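Local coordinates for protein amino acid amide racemase (Ochrobactrum anthropi, PDB 6GIO) that belongs to the class-III aminotransferase family of fold-type I enzymes and binds pyridoxal-5'-phosphate as a two-chain assembly, at residues K32-I37 against P401-E406; S138-L143 against G148-T153. One frame throughout, in Å; residues are numbered along the deposited sequence.

Contact 1 (K32-I37 against P401-E406)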
ATOM      1  N   LYS C  32      -2.758  22.812  -9.825  1.00 26.81           N
ATOM      2  CA  LYS C  32      -3.941  23.330 -10.497  1.00 28.23           C
ATOM      3  C   LYS C  32      -3.896  23.034 -11.967  1.00 25.53           C
ATOM      4  O   LYS C  32      -2.996  23.513 -12.686  1.00 23.59           O
ATOM      5  CB  LYS C  32      -4.073  24.850 -10.287  1.00 32.08           C
ATOM      6  CG  LYS C  32      -5.378  25.419 -10.816  1.00 34.42           C
ATOM      7  CD  LYS C  32      -5.297  26.923 -11.036  1.00 40.12           C
ATOM      8  CE  LYS C  32      -6.579  27.448 -11.677  1.00 42.20           C
ATOM      9  NZ  LYS C  32      -7.215  28.479 -10.811  1.00 45.28           N
ATOM     10  N   GLY C  33      -4.890  22.259 -12.420  1.00 24.50           N
ATOM     11  CA  GLY C  33      -4.923  21.805 -13.781  1.00 23.59           C
ATOM     12  C   GLY C  33      -3.757  20.895 -14.023  1.00 22.69           C
ATOM     13  O   GLY C  33      -3.454  19.991 -13.235  1.00 21.35           O
ATOM     14  N   ASN C  34      -3.069  21.150 -15.115  1.00 22.87           N
ATOM     15  CA  ASN C  34      -1.869  20.413 -15.432  1.00 23.56           C
ATOM     16  C   ASN C  34      -0.614  21.101 -14.859  1.00 24.82           C
ATOM     17  O   ASN C  34       0.500  20.788 -15.282  1.00 27.39           O
ATOM     18  CB  ASN C  34      -1.790  20.236 -16.949  1.00 23.42           C
ATOM     19  CG  ASN C  34      -3.052  19.581 -17.526  1.00 24.08           C
ATOM     20  OD1 ASN C  34      -3.631  18.684 -16.921  1.00 22.62           O
ATOM     21  ND2 ASN C  34      -3.510  20.073 -18.660  1.00 24.33           N
ATOM     22  N   ARG C  35      -0.767  22.016 -13.906  1.00 23.09           N
ATOM     23  CA  ARG C  35       0.429  22.700 -13.333  1.00 24.47           C
ATOM     24  C   ARG C  35       0.613  22.427 -11.853  1.00 25.46           C
ATOM     25  O   ARG C  35      -0.367  22.180 -11.151  1.00 27.79           O
ATOM     26  CB  ARG C  35       0.356  24.215 -13.563  1.00 24.69           C
ATOM     27  CG  ARG C  35       0.010  24.630 -15.003  1.00 26.81           C
ATOM     28  CD  ARG C  35       0.144  26.142 -15.196  1.00 29.62           C
ATOM     29  NE  ARG C  35       1.554  26.499 -15.260  1.00 31.24           N
ATOM     30  CZ  ARG C  35       2.292  26.459 -16.374  1.00 31.36           C
ATOM     31  NH1 ARG C  35       3.574  26.790 -16.305  1.00 31.69           N
ATOM     32  NH2 ARG C  35       1.761  26.117 -17.547  1.00 31.74           N
ATOM     33  N   LEU C  36       1.869  22.451 -11.385  1.00 26.02           N
ATOM     34  CA  LEU C  36       2.198  22.230  -9.990  1.00 25.40           C
ATOM     35  C   LEU C  36       2.746  23.527  -9.416  1.00 26.47           C
ATOM     36  O   LEU C  36       3.456  24.263 -10.111  1.00 24.57           O
ATOM     37  CB  LEU C  36       3.234  21.109  -9.815  1.00 25.20           C
ATOM     38  CG  LEU C  36       2.671  19.717 -10.149  1.00 28.15           C
ATOM     39  CD1 LEU C  36       3.802  18.713 -10.255  1.00 29.93           C
ATOM     40  CD2 LEU C  36       1.619  19.264  -9.136  1.00 27.76           C
ATOM     41  N   ILE C  37       2.421  23.803  -8.151  1.00 25.26           N
ATOM     42  CA  ILE C  37       2.856  25.070  -7.541  1.00 28.13           C
ATOM     43  C   ILE C  37       4.015  24.850  -6.588  1.00 25.88           C
ATOM     44  O   ILE C  37       3.900  24.160  -5.585  1.00 25.67           O
ATOM     45  CB  ILE C  37       1.713  25.773  -6.763  1.00 28.49           C
ATOM     46  CG1 ILE C  37       0.413  25.733  -7.547  1.00 27.87           C
ATOM     47  CG2 ILE C  37       2.142  27.189  -6.362  1.00 28.26           C
ATOM     48  CD1 ILE C  37       0.450  26.357  -8.915  1.00 30.26           C
ATOM     49  N   PRO C 401      -0.419  14.579 -17.444  1.00 21.40           N
ATOM     50  CA  PRO C 401      -1.862  14.367 -17.318  1.00 21.74           C
ATOM     51  C   PRO C 401      -2.528  14.265 -18.699  1.00 22.94           C
ATOM     52  O   PRO C 401      -2.101  14.935 -19.672  1.00 25.03           O
ATOM     53  CB  PRO C 401      -2.318  15.612 -16.583  1.00 21.51           C
ATOM     54  CG  PRO C 401      -1.114  16.077 -15.835  1.00 21.00           C
ATOM     55  CD  PRO C 401       0.008  15.822 -16.782  1.00 20.56           C
ATOM     56  N   LEU C 402      -3.510  13.394 -18.804  1.00 21.93           N
ATOM     57  CA  LEU C 402      -4.218  13.172 -20.037  1.00 23.34           C
ATOM     58  C   LEU C 402      -4.966  14.434 -20.475  1.00 25.53           C
ATOM     59  O   LEU C 402      -5.412  14.546 -21.618  1.00 26.66           O
ATOM     60  CB  LEU C 402      -5.221  12.031 -19.837  1.00 23.37           C
ATOM     61  CG  LEU C 402      -4.602  10.657 -19.529  1.00 25.12           C
ATOM     62  CD1 LEU C 402      -5.619   9.527 -19.744  1.00 26.20           C
ATOM     63  CD2 LEU C 402      -3.391  10.398 -20.384  1.00 25.47           C
ATOM     64  N   THR C 403      -5.102  15.373 -19.543  1.00 24.55           N
ATOM     65  CA  THR C 403      -5.753  16.640 -19.800  1.00 25.95           C
ATOM     66  C   THR C 403      -4.810  17.698 -20.355  1.00 26.23           C
ATOM     67  O   THR C 403      -5.188  18.864 -20.461  1.00 24.80           O
ATOM     68  CB  THR C 403      -6.362  17.168 -18.485  1.00 24.39           C
ATOM     69  OG1 THR C 403      -5.374  17.096 -17.459  1.00 22.36           O
ATOM     70  CG2 THR C 403      -7.579  16.293 -18.084  1.00 24.25           C
ATOM     71  N   LEU C 404      -3.598  17.296 -20.717  1.00 27.08           N
ATOM     72  CA  LEU C 404      -2.627  18.204 -21.302  1.00 26.00           C
ATOM     73  C   LEU C 404      -3.235  18.944 -22.517  1.00 26.92           C
ATOM     74  O   LEU C 404      -3.821  18.322 -23.419  1.00 24.41           O
ATOM     75  CB  LEU C 404      -1.362  17.444 -21.700  1.00 24.32           C
ATOM     76  CG  LEU C 404      -0.154  18.305 -22.094  1.00 25.55           C
ATOM     77  CD1 LEU C 404       0.456  19.032 -20.900  1.00 25.69           C
ATOM     78  CD2 LEU C 404       0.885  17.457 -22.814  1.00 27.95           C
ATOM     79  N   THR C 405      -3.105  20.272 -22.531  1.00 27.01           N
ATOM     80  CA  THR C 405      -3.694  21.078 -23.648  1.00 29.80           C
ATOM     81  C   THR C 405      -2.714  21.259 -24.807  1.00 29.61           C
ATOM     82  O   THR C 405      -1.500  21.047 -24.661  1.00 29.88           O
ATOM     83  CB  THR C 405      -4.188  22.462 -23.179  1.00 27.68           C
ATOM     84  OG1 THR C 405      -3.080  23.276 -22.791  1.00 25.07           O
ATOM     85  CG2 THR C 405      -5.133  22.317 -22.018  1.00 28.10           C
ATOM     86  N   GLU C 406      -3.232  21.656 -25.965  1.00 32.90           N
ATOM     87  CA  GLU C 406      -2.350  21.925 -27.111  1.00 34.02           C
ATOM     88  C   GLU C 406      -1.385  23.094 -26.891  1.00 32.66           C
ATOM     89  O   GLU C 406      -0.225  22.974 -27.227  1.00 37.31           O
ATOM     90  CB  GLU C 406      -3.125  21.990 -28.416  1.00 36.09           C
ATOM     91  CG  GLU C 406      -3.647  20.600 -28.782  1.00 38.75           C
ATOM     92  CD  GLU C 406      -4.470  20.541 -30.064  1.00 43.17           C
ATOM     93  OE1 GLU C 406      -4.038  21.097 -31.089  1.00 44.21           O
ATOM     94  OE2 GLU C 406      -5.533  19.885 -30.048  1.00 46.22           O
TER
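Asn34 drives its side chain into the turn formed by Pro401 to Leu404, and almost all of the contact hangs on that one amide. Its CB leaves the backbone pointing at the other segment, with CG set anti to the carbonyl carbon (chi1 -55°), which brings the amide over to the turn. Asn34 CG lies 3.4 Å from OG1 of Thr403. The two ends of the amide then divide the work. Asn34 OD1 accepts a hydrogen bond from Thr403 OG1, though its 2.4 Å is implausibly short and the exact geometry doubtful; OD1 of Asn34 also rests 3.4 Å from CB of Pro401, the two side chains running past each other in opposite directions. Asn34 ND2 gives a weak, bent bond of 2.7 Å to the carbonyl O of Thr403 (148° at the hydrogen) and passes 3.4 Å from CA of Leu404. A second acceptor for ND2 is Glu408 OE1, which also takes the backbone N of Thr405; such pairing is consistent with a fixed amide orientation. Gly33 and Asn34 are the central pair of a type II' turn from Lys32 to Arg35. The arrangement is that of a two-residue beta-hairpin whose tip residue pins the type I turn leading to the N-cap, Thr405, of helix 406-424.

Contact 2 (S138-L143 against G148-T153). With PLP (pyridoxal-5'-phosphate), chain G.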
ATOM      1  N   SER C 138      12.170  -5.211 -16.287  1.00 24.85           N
ATOM      2  CA  SER C 138      10.799  -5.044 -15.869  1.00 24.93           C
ATOM      3  C   SER C 138      10.780  -4.509 -14.428  1.00 25.30           C
ATOM      4  O   SER C 138      11.674  -4.774 -13.635  1.00 25.40           O
ATOM      5  CB  SER C 138      10.037  -6.366 -15.948  1.00 26.67           C
ATOM      6  OG  SER C 138      10.373  -7.177 -14.857  1.00 28.88           O
ATOM      7  N   TYR C 139       9.752  -3.736 -14.129  1.00 27.00           N
ATOM      8  CA  TYR C 139       9.602  -3.117 -12.841  1.00 30.40           C
ATOM      9  C   TYR C 139       8.171  -3.392 -12.470  1.00 29.60           C
ATOM     10  O   TYR C 139       7.277  -2.780 -13.025  1.00 30.58           O
ATOM     11  CB  TYR C 139       9.902  -1.621 -12.935  1.00 31.49           C
ATOM     12  CG  TYR C 139       9.909  -0.941 -11.602  1.00 33.68           C
ATOM     13  CD1 TYR C 139       8.706  -0.645 -10.947  1.00 35.17           C
ATOM     14  CD2 TYR C 139      11.098  -0.553 -11.000  1.00 36.93           C
ATOM     15  CE1 TYR C 139       8.692  -0.010  -9.722  1.00 35.78           C
ATOM     16  CE2 TYR C 139      11.092   0.094  -9.762  1.00 36.84           C
ATOM     17  CZ  TYR C 139       9.872   0.353  -9.126  1.00 37.86           C
ATOM     18  OH  TYR C 139       9.815   0.974  -7.884  1.00 38.66           O
ATOM     19  N   HIS C 140       7.970  -4.367 -11.584  1.00 28.53           N
ATOM     20  CA  HIS C 140       6.633  -4.721 -11.088  1.00 26.71           C
ATOM     21  C   HIS C 140       6.363  -4.231  -9.642  1.00 27.69           C
ATOM     22  O   HIS C 140       5.266  -4.430  -9.114  1.00 26.59           O
ATOM     23  CB  HIS C 140       6.423  -6.219 -11.217  1.00 25.48           C
ATOM     24  CG  HIS C 140       6.440  -6.694 -12.636  1.00 27.05           C
ATOM     25  ND1 HIS C 140       5.531  -6.249 -13.573  1.00 27.66           N
ATOM     26  CD2 HIS C 140       7.263  -7.551 -13.285  1.00 27.67           C
ATOM     27  CE1 HIS C 140       5.813  -6.800 -14.746  1.00 28.26           C
ATOM     28  NE2 HIS C 140       6.842  -7.611 -14.593  1.00 26.51           N
ATOM     29  N   GLY C 141       7.362  -3.618  -9.008  1.00 25.99           N
ATOM     30  CA  GLY C 141       7.184  -2.992  -7.718  1.00 29.25           C
ATOM     31  C   GLY C 141       8.436  -2.979  -6.838  1.00 32.77           C
ATOM     32  O   GLY C 141       9.479  -3.507  -7.231  1.00 34.72           O
ATOM     33  N   ASN C 142       8.323  -2.377  -5.647  1.00 30.43           N
ATOM     34  CA  ASN C 142       9.432  -2.268  -4.711  1.00 32.40           C
ATOM     35  C   ASN C 142       9.107  -2.796  -3.304  1.00 33.61           C
ATOM     36  O   ASN C 142       9.735  -2.397  -2.303  1.00 33.35           O
ATOM     37  CB  ASN C 142       9.956  -0.825  -4.636  1.00 32.86           C
ATOM     38  CG  ASN C 142      11.474  -0.764  -4.576  1.00 33.16           C
ATOM     39  OD1 ASN C 142      12.159  -1.731  -4.925  1.00 40.05           O
ATOM     40  ND2 ASN C 142      12.011   0.370  -4.191  1.00 31.87           N
ATOM     41  N   LEU C 143       8.142  -3.711  -3.242  1.00 32.15           N
ATOM     42  CA  LEU C 143       7.932  -4.525  -2.044  1.00 33.41           C
ATOM     43  C   LEU C 143       8.468  -5.916  -2.350  1.00 31.98           C
ATOM     44  O   LEU C 143       8.626  -6.333  -3.528  1.00 29.27           O
ATOM     45  CB  LEU C 143       6.453  -4.584  -1.610  1.00 35.02           C
ATOM     46  CG  LEU C 143       5.839  -3.193  -1.359  1.00 36.93           C
ATOM     47  CD1 LEU C 143       4.342  -3.322  -1.087  1.00 39.32           C
ATOM     48  CD2 LEU C 143       6.531  -2.409  -0.245  1.00 37.96           C
ATOM     49  N   GLY C 148      10.690  -9.095  -6.201  1.00 31.32           N
ATOM     50  CA  GLY C 148      11.186 -10.450  -6.443  1.00 30.18           C
ATOM     51  C   GLY C 148      11.011 -10.997  -7.852  1.00 28.24           C
ATOM     52  O   GLY C 148      11.778 -11.862  -8.286  1.00 26.03           O
ATOM     53  N   ILE C 149       9.996 -10.524  -8.555  1.00 27.95           N
ATOM     54  CA  ILE C 149       9.752 -10.968  -9.940  1.00 29.35           C
ATOM     55  C   ILE C 149      10.178  -9.890 -10.944  1.00 28.78           C
ATOM     56  O   ILE C 149       9.951 -10.024 -12.126  1.00 27.72           O
ATOM     57  CB  ILE C 149       8.287 -11.386 -10.153  1.00 28.53           C
ATOM     58  CG1 ILE C 149       7.340 -10.230  -9.828  1.00 30.10           C
ATOM     59  CG2 ILE C 149       7.959 -12.598  -9.304  1.00 28.74           C
ATOM     60  CD1 ILE C 149       6.039 -10.292 -10.587  1.00 28.76           C
ATOM     61  N   SER C 150      10.818  -8.829 -10.460  1.00 27.82           N
ATOM     62  CA  SER C 150      11.229  -7.739 -11.306  1.00 29.52           C
ATOM     63  C   SER C 150      12.633  -7.957 -11.869  1.00 30.91           C
ATOM     64  O   SER C 150      13.448  -8.617 -11.250  1.00 30.16           O
ATOM     65  CB  SER C 150      11.178  -6.440 -10.514  1.00 30.76           C
ATOM     66  OG  SER C 150       9.823  -6.134 -10.182  1.00 32.00           O
ATOM     67  N   GLY C 151      12.917  -7.404 -13.046  1.00 30.85           N
ATOM     68  CA  GLY C 151      14.254  -7.524 -13.624  1.00 30.34           C
ATOM     69  C   GLY C 151      15.085  -6.254 -13.688  1.00 29.80           C
ATOM     70  O   GLY C 151      16.119  -6.234 -14.346  1.00 28.95           O
ATOM     71  N   HIS C 152      14.677  -5.195 -13.014  1.00 33.09           N
ATOM     72  CA  HIS C 152      15.337  -3.901 -13.258  1.00 37.75           C
ATOM     73  C   HIS C 152      16.638  -3.805 -12.458  1.00 36.98           C
ATOM     74  O   HIS C 152      16.736  -4.320 -11.348  1.00 34.37           O
ATOM     75  CB  HIS C 152      14.390  -2.711 -12.974  1.00 40.33           C
ATOM     76  CG  HIS C 152      14.868  -1.388 -13.526  1.00 43.59           C
ATOM     77  ND1 HIS C 152      15.728  -0.555 -12.836  1.00 40.78           N
ATOM     78  CD2 HIS C 152      14.568  -0.736 -14.679  1.00 43.54           C
ATOM     79  CE1 HIS C 152      15.957   0.535 -13.547  1.00 41.90           C
ATOM     80  NE2 HIS C 152      15.259   0.457 -14.666  1.00 44.27           N
ATOM     81  N   THR C 153      17.611  -3.114 -13.044  1.00 36.90           N
ATOM     82  CA  THR C 153      18.925  -2.882 -12.441  1.00 39.00           C
ATOM     83  C   THR C 153      18.893  -2.161 -11.090  1.00 37.50           C
ATOM     84  O   THR C 153      19.794  -2.327 -10.314  1.00 38.62           O
ATOM     85  CB  THR C 153      19.852  -2.084 -13.392  1.00 42.44           C
ATOM     86  OG1 THR C 153      19.287  -0.799 -13.651  1.00 47.49           O
ATOM     87  CG2 THR C 153      20.009  -2.804 -14.705  1.00 43.00           C
TER
HETATM   88  N1  PLP G 501       4.295  -2.037 -12.288  1.00 32.40           N
HETATM   89  C2  PLP G 501       4.624  -1.095 -13.207  1.00 35.26           C
HETATM   90  C2A PLP G 501       4.669  -1.384 -14.675  1.00 35.39           C
HETATM   91  C3  PLP G 501       4.979   0.283 -12.783  1.00 34.50           C
HETATM   92  O3  PLP G 501       5.310   1.199 -13.701  1.00 35.47           O
HETATM   93  C4  PLP G 501       4.932   0.650 -11.354  1.00 35.56           C
HETATM   94  C4A PLP G 501       5.272   2.040 -10.920  1.00 34.77           C
HETATM   95  C5  PLP G 501       4.542  -0.468 -10.426  1.00 34.45           C
HETATM   96  C6  PLP G 501       4.251  -1.743 -10.961  1.00 34.88           C
HETATM   97  C5A PLP G 501       4.521  -0.228  -8.925  1.00 34.56           C
HETATM   98  O4P PLP G 501       3.703   0.869  -8.499  1.00 34.82           O
HETATM   99  P   PLP G 501       3.938   1.577  -7.088  1.00 32.20           P
HETATM  100  O1P PLP G 501       2.617   2.243  -6.857  1.00 34.92           O
HETATM  101  O2P PLP G 501       5.078   2.562  -7.272  1.00 30.35           O
HETATM  102  O3P PLP G 501       4.205   0.449  -6.102  1.00 33.25           O
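Ser150 reaches His140 with its hydroxyl: Ser150 OG accepts the backbone N-H of His140 at 2.9 Å in a fairly straight bond (160°). The torsion behind this holds OG beside its own backbone N (chi1 -66°), and the carbonyl O of Ser146 bonds to the same hydroxyl, tying it to the short helix between the segments. The hydroxyl of Ser138 stands between its backbone N and carbonyl carbon (chi1 77°), where OG receives the N-H of Gly151 at 3.1 Å. That N-H is shared with the carbonyl O of Ser138 at 3.0 Å, the donor lying tilted from the carbonyl plane. Ser138 OG is bonded to Phe135 O as well. The His140 ring crosses the Ile149 side chain at about a right angle, His140 CD2 lying 4.0 Å from CD1 of Ile149, while the carbonyl O of Ile149 sits in the ring plane at its edge. ND1 of the same ring bonds to Asp238, another residue of the cofactor pocket. CB of His152 comes to the edge of the Tyr139 ring, whose CD1 is 4.0 Å from PLP C4. Along the chain the two loops flank the short helix 144-147, after strand 131-135 and before strand 164-167, with helix 112-127 against His140 and Leu143, and Leu143 meeting Leu143 of the second subunit.

In the fold
The two contacts lie on opposite sides of the chain's centre, 30 Å apart between centres and about 18 Å at their nearest atoms. Contact 2 is nested along the chain inside the long loop closed by contact 1, which brings early and late parts of the chain together. They belong to different beta-sheets: contact 1 joins the turn between strands 28-32 and 35-38 to the connection between strand 395-398 and helix 406-424, in the sheet built from strands within 28-46 and 343-398, whereas contact 2 belongs to the loops between strands 131-135 and 164-167 of the other. Only contact 2 holds cofactor-pocket residues; contact 1 is a buried join away from them.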